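Local atomic coordinates of arginyl-tRNA synthetase, putative (Plasmodium falciparum, PDB entry 5JLD), a protein that probably catalyses the ATP-dependent attachment of L-arginine to tRNA(Arg), releasing AMP and diphosphate, as a class I aminoacyl-tRNA synthetase. Residues 155-160 / 376-381; 505-510 / 568-573. One frame throughout, in Å; residues are numbered along the deposited sequence.

Contact 1. Residues 155-160 / 376-381; sequences TIIGDS and MHVGFG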
loop_
_atom_site.group_PDB
_atom_site.type_symbol
_atom_site.label_atom_id
_atom_site.label_comp_id
_atom_site.label_asym_id
_atom_site.label_seq_id
_atom_site.Cartn_x
_atom_site.Cartn_y
_atom_site.Cartn_z
ATOM N N THR A 155 8.215 -6.074 1.731
ATOM C CA THR A 155 7.498 -7.059 0.934
ATOM C C THR A 155 5.996 -6.896 1.155
ATOM O O THR A 155 5.219 -6.807 0.189
ATOM C CB THR A 155 7.966 -8.492 1.290
ATOM O OG1 THR A 155 9.376 -8.592 1.063
ATOM C CG2 THR A 155 7.256 -9.556 0.460
ATOM N N ILE A 156 5.608 -6.797 2.430
ATOM C CA ILE A 156 4.206 -6.645 2.855
ATOM C C ILE A 156 3.554 -5.334 2.386
ATOM O O ILE A 156 2.447 -5.318 1.771
ATOM C CB ILE A 156 4.123 -6.751 4.388
ATOM C CG1 ILE A 156 4.556 -8.158 4.815
ATOM C CG2 ILE A 156 2.719 -6.435 4.883
ATOM C CD1 ILE A 156 4.787 -8.339 6.303
ATOM N N ILE A 157 4.245 -4.233 2.663
ATOM C CA ILE A 157 3.784 -2.921 2.199
ATOM C C ILE A 157 3.643 -2.879 0.668
ATOM O O ILE A 157 2.575 -2.517 0.118
ATOM C CB ILE A 157 4.752 -1.817 2.659
ATOM C CG1 ILE A 157 4.741 -1.700 4.197
ATOM C CG2 ILE A 157 4.423 -0.510 1.970
ATOM C CD1 ILE A 157 5.659 -0.613 4.731
ATOM N N GLY A 158 4.719 -3.275 -0.023
ATOM C CA GLY A 158 4.723 -3.232 -1.480
ATOM C C GLY A 158 3.608 -4.078 -2.077
ATOM O O GLY A 158 2.905 -3.648 -3.000
ATOM N N ASP A 159 3.413 -5.274 -1.531
ATOM C CA ASP A 159 2.371 -6.115 -2.064
ATOM C C ASP A 159 0.995 -5.468 -1.851
ATOM O O ASP A 159 0.151 -5.503 -2.761
ATOM C CB ASP A 159 2.398 -7.515 -1.454
ATOM C CG ASP A 159 1.289 -8.384 -2.005
ATOM O OD1 ASP A 159 1.382 -8.763 -3.202
ATOM O OD2 ASP A 159 0.295 -8.633 -1.268
ATOM N N SER A 160 0.767 -4.881 -0.674
ATOM C CA SER A 160 -0.516 -4.177 -0.469
ATOM C C SER A 160 -0.745 -3.071 -1.504
ATOM O O SER A 160 -1.819 -2.989 -2.121
ATOM C CB SER A 160 -0.610 -3.587 0.952
ATOM O OG SER A 160 -1.966 -3.279 1.226
ATOM N N MET A 376 7.677 8.312 -6.454
ATOM C CA MET A 376 7.324 8.306 -5.056
ATOM C C MET A 376 8.278 7.446 -4.266
ATOM O O MET A 376 8.611 6.327 -4.652
ATOM C CB MET A 376 5.892 7.803 -4.855
ATOM C CG MET A 376 4.874 8.295 -5.879
ATOM S SD MET A 376 3.155 7.887 -5.438
ATOM C CE MET A 376 2.898 9.042 -4.094
ATOM N N HIS A 377 8.724 7.982 -3.148
ATOM C CA HIS A 377 9.413 7.174 -2.180
ATOM C C HIS A 377 8.449 6.846 -1.048
ATOM O O HIS A 377 7.872 7.750 -0.460
ATOM C CB HIS A 377 10.638 7.898 -1.649
ATOM C CG HIS A 377 11.415 7.089 -0.661
ATOM N ND1 HIS A 377 11.287 7.261 0.701
ATOM C CD2 HIS A 377 12.309 6.092 -0.834
ATOM C CE1 HIS A 377 12.081 6.411 1.323
ATOM N NE2 HIS A 377 12.718 5.691 0.418
ATOM N N VAL A 378 8.279 5.557 -0.766
ATOM C CA VAL A 378 7.469 5.067 0.343
ATOM C C VAL A 378 8.390 4.458 1.404
ATOM O O VAL A 378 8.831 3.301 1.287
ATOM C CB VAL A 378 6.434 4.000 -0.118
ATOM C CG1 VAL A 378 5.687 3.425 1.070
ATOM C CG2 VAL A 378 5.456 4.573 -1.151
ATOM N N GLY A 379 8.673 5.243 2.446
ATOM C CA GLY A 379 9.630 4.856 3.462
ATOM C C GLY A 379 9.010 4.050 4.576
ATOM O O GLY A 379 7.827 4.215 4.864
ATOM N N PHE A 380 9.784 3.172 5.210
ATOM C CA PHE A 380 9.268 2.522 6.423
ATOM C C PHE A 380 10.318 2.510 7.528
ATOM O O PHE A 380 11.519 2.560 7.258
ATOM C CB PHE A 380 8.779 1.091 6.140
ATOM C CG PHE A 380 9.835 0.191 5.536
ATOM C CD1 PHE A 380 10.823 -0.388 6.332
ATOM C CD2 PHE A 380 9.839 -0.077 4.174
ATOM C CE1 PHE A 380 11.801 -1.209 5.777
ATOM C CE2 PHE A 380 10.813 -0.902 3.620
ATOM C CZ PHE A 380 11.798 -1.465 4.423
ATOM N N GLY A 381 9.854 2.432 8.771
ATOM C CA GLY A 381 10.740 2.395 9.921
ATOM C C GLY A 381 11.236 1.015 10.304
ATOM O O GLY A 381 10.935 0.013 9.649
#

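Contact 2. Residues 505-510 / 568-573; sequences LSLTSI and LLLCSI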
loop_
_atom_site.group_PDB
_atom_site.type_symbol
_atom_site.label_atom_id
_atom_site.label_comp_id
_atom_site.label_asym_id
_atom_site.label_seq_id
_atom_site.Cartn_x
_atom_site.Cartn_y
_atom_site.Cartn_z
ATOM N N LEU A 505 -33.788 -1.915 1.274
ATOM C CA LEU A 505 -32.834 -1.141 2.047
ATOM C C LEU A 505 -33.455 0.100 2.661
ATOM O O LEU A 505 -33.907 0.994 1.952
ATOM C CB LEU A 505 -31.647 -0.756 1.163
ATOM C CG LEU A 505 -30.324 -0.474 1.867
ATOM C CD1 LEU A 505 -29.881 -1.677 2.690
ATOM C CD2 LEU A 505 -29.281 -0.127 0.831
ATOM N N SER A 506 -33.476 0.139 3.990
ATOM C CA SER A 506 -33.990 1.286 4.722
ATOM C C SER A 506 -33.176 1.542 5.984
ATOM O O SER A 506 -33.188 0.754 6.942
ATOM C CB SER A 506 -35.470 1.098 5.082
ATOM O OG SER A 506 -36.203 0.665 3.954
ATOM N N LEU A 507 -32.491 2.674 5.977
ATOM C CA LEU A 507 -31.612 3.054 7.063
ATOM C C LEU A 507 -32.405 3.875 8.081
ATOM O O LEU A 507 -32.462 5.104 8.015
ATOM C CB LEU A 507 -30.415 3.819 6.506
ATOM C CG LEU A 507 -29.824 3.113 5.272
ATOM C CD1 LEU A 507 -28.672 3.884 4.673
ATOM C CD2 LEU A 507 -29.389 1.683 5.598
ATOM N N THR A 508 -33.014 3.165 9.025
ATOM C CA THR A 508 -33.982 3.739 9.943
ATOM C C THR A 508 -33.334 4.190 11.247
ATOM O O THR A 508 -33.862 5.058 11.944
ATOM C CB THR A 508 -35.113 2.721 10.253
ATOM O OG1 THR A 508 -34.556 1.522 10.812
ATOM C CG2 THR A 508 -35.849 2.350 8.982
ATOM N N SER A 509 -32.185 3.609 11.579
ATOM C CA SER A 509 -31.504 3.984 12.812
ATOM C C SER A 509 -30.244 4.779 12.522
ATOM O O SER A 509 -29.664 4.703 11.426
ATOM C CB SER A 509 -31.157 2.751 13.645
ATOM O OG SER A 509 -30.039 3.005 14.477
ATOM N N ILE A 510 -29.813 5.548 13.514
ATOM C CA ILE A 510 -28.563 6.276 13.386
ATOM C C ILE A 510 -27.400 5.310 13.096
ATOM O O ILE A 510 -26.408 5.693 12.469
ATOM C CB ILE A 510 -28.264 7.101 14.649
ATOM C CG1 ILE A 510 -27.064 8.025 14.415
ATOM C CG2 ILE A 510 -28.028 6.180 15.845
ATOM C CD1 ILE A 510 -27.205 8.902 13.182
ATOM N N LEU A 568 -30.274 -7.640 6.651
ATOM C CA LEU A 568 -29.508 -8.726 6.059
ATOM C C LEU A 568 -28.701 -8.223 4.863
ATOM O O LEU A 568 -27.536 -8.586 4.677
ATOM C CB LEU A 568 -30.434 -9.862 5.634
ATOM C CG LEU A 568 -29.789 -11.245 5.669
ATOM C CD1 LEU A 568 -29.473 -11.639 7.114
ATOM C CD2 LEU A 568 -30.698 -12.275 5.005
ATOM N N LEU A 569 -29.336 -7.375 4.063
ATOM C CA LEU A 569 -28.678 -6.727 2.939
ATOM C C LEU A 569 -27.466 -5.923 3.406
ATOM O O LEU A 569 -26.375 -5.988 2.798
ATOM C CB LEU A 569 -29.671 -5.825 2.199
ATOM C CG LEU A 569 -29.753 -5.958 0.677
ATOM C CD1 LEU A 569 -29.786 -7.417 0.255
ATOM C CD2 LEU A 569 -30.969 -5.217 0.153
ATOM N N LEU A 570 -27.654 -5.173 4.491
ATOM C CA LEU A 570 -26.541 -4.424 5.081
ATOM C C LEU A 570 -25.416 -5.366 5.499
ATOM O O LEU A 570 -24.230 -5.057 5.332
ATOM C CB LEU A 570 -27.004 -3.608 6.293
ATOM C CG LEU A 570 -27.187 -2.115 6.028
ATOM C CD1 LEU A 570 -27.832 -1.423 7.216
ATOM C CD2 LEU A 570 -25.856 -1.467 5.676
ATOM N N CYS A 571 -25.804 -6.507 6.061
ATOM C CA CYS A 571 -24.835 -7.512 6.463
ATOM C C CYS A 571 -24.032 -8.008 5.244
ATOM O O CYS A 571 -22.826 -8.192 5.325
ATOM C CB CYS A 571 -25.536 -8.677 7.160
ATOM S SG CYS A 571 -26.151 -8.324 8.835
ATOM N N SER A 572 -24.718 -8.201 4.120
ATOM C CA SER A 572 -24.111 -8.717 2.889
ATOM C C SER A 572 -23.104 -7.735 2.303
ATOM O O SER A 572 -21.951 -8.095 1.968
ATOM C CB SER A 572 -25.208 -9.027 1.865
ATOM O OG SER A 572 -24.745 -9.834 0.804
ATOM N N ILE A 573 -23.538 -6.485 2.182
ATOM C CA ILE A 573 -22.619 -5.444 1.745
ATOM C C ILE A 573 -21.402 -5.367 2.662
ATOM O O ILE A 573 -20.261 -5.346 2.185
ATOM C CB ILE A 573 -23.300 -4.079 1.695
ATOM C CG1 ILE A 573 -24.487 -4.129 0.722
ATOM C CG2 ILE A 573 -22.280 -3.011 1.304
ATOM C CD1 ILE A 573 -25.309 -2.833 0.659
#

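Contact 1. Residues 155-160 / 376-381
I157 of helix 149-167 reaches across to V378 and F380 of strand 374-380 with two methyl groups, and this one isoleucine carries the whole apolar contact. Its CA-CB bond is directed at the strand, but CB and CG1 are spacers that do not themselves touch it. At CB the side chain forks. The short branch, CG2, lies anti to the backbone N and meets V378, with I157 CG2 4.2 Å from V378 CG1. The long branch runs extended from CG1 (chi2 -179°), which carries CD1 on to F380: I157 CD1 is 3.8 Å from F380 CB, its closest partner. CG and CD2 of the F380 ring follow at about 4.3 Å from I157 CD1, and the approach to the ring is oblique. F380 has CG between its backbone N and carbonyl carbon (chi1 57°), a turn that brings the ring alongside the helix, where it also touches R153 and S154. V378 and F380, two apart on the strand, thus present their side chains to the same helical face. All three residues are buried. The arrangement belongs to the Rossmann-type catalytic domain of class I synthetases: helix 149-167 is the crossover between parallel strands 133-137 and 171-176, and it packs over the sheet. Strand 374-380 is the outermost strand on its side, hydrogen-bonded to strand 343-349, whose V347 also touches I157, while L453 of helix 436-453 packs against the same isoleucine.

Contact 2. Residues 505-510 / 568-573
The DALR anticodon-binding domain, a helical domain, holds the loop leading into helix 510-520 against helix 564-584 through a small leucine cluster formed by L505, L507, L569 and L570. All four are buried, and the contact is entirely apolar. L505 has CG anti to its backbone N (chi1 -155°), which brings CD1 against the helix surface. L505 CD1 lies 4.2 Å from L569 CB and 4.3 Å from L570 CG, two directions roughly at right angles to each other, so this single methyl touches both of these successive residues of the helix. The second methyl leans toward the next turn, with L505 CD2 4.8 Å from I573 CD1, a looser approach. L505 therefore packs on L569 and L570, with I573 only close by, while L507 meets L570 near the end of its side chain.

The intervening S506 is turned away from helix 564-584, yet its backbone is tied to the approach to that helix and its first turn: S506 N bonds to S566 OG and S506 O to N563 ND2. L507 is the centre of an inverse gamma turn, and its backbone N is bonded to E103 OE2 on helix 99-108. I102 and L106 of that helix also pack on L507, so the leucine joins three helices, the third being helix 510-520 through I513. The L507 and L570 side chains meet at a slant, methyl against methyl, with L507 CD2 3.8 Å from L570 CD1.

Contact 1 lies in the class I catalytic domain, its centre about 6 Å from the centre of the chain; contact 2 belongs to the anticodon-binding domain, its centre about 30 Å away from that point. The centres of the two contacts are about 36 Å apart and their nearest atoms about 18 Å, so the two do not meet. One connection nevertheless runs between them: helix 564-584 supplies 568-573 to contact 2 and ends at L584, whose O receives a hydrogen bond from S160 OG in 155-160. The helix of contact 1 begins at the HVGH form of the class I HIGH signature, which includes H151, so this contact probably lies close to the ATP site.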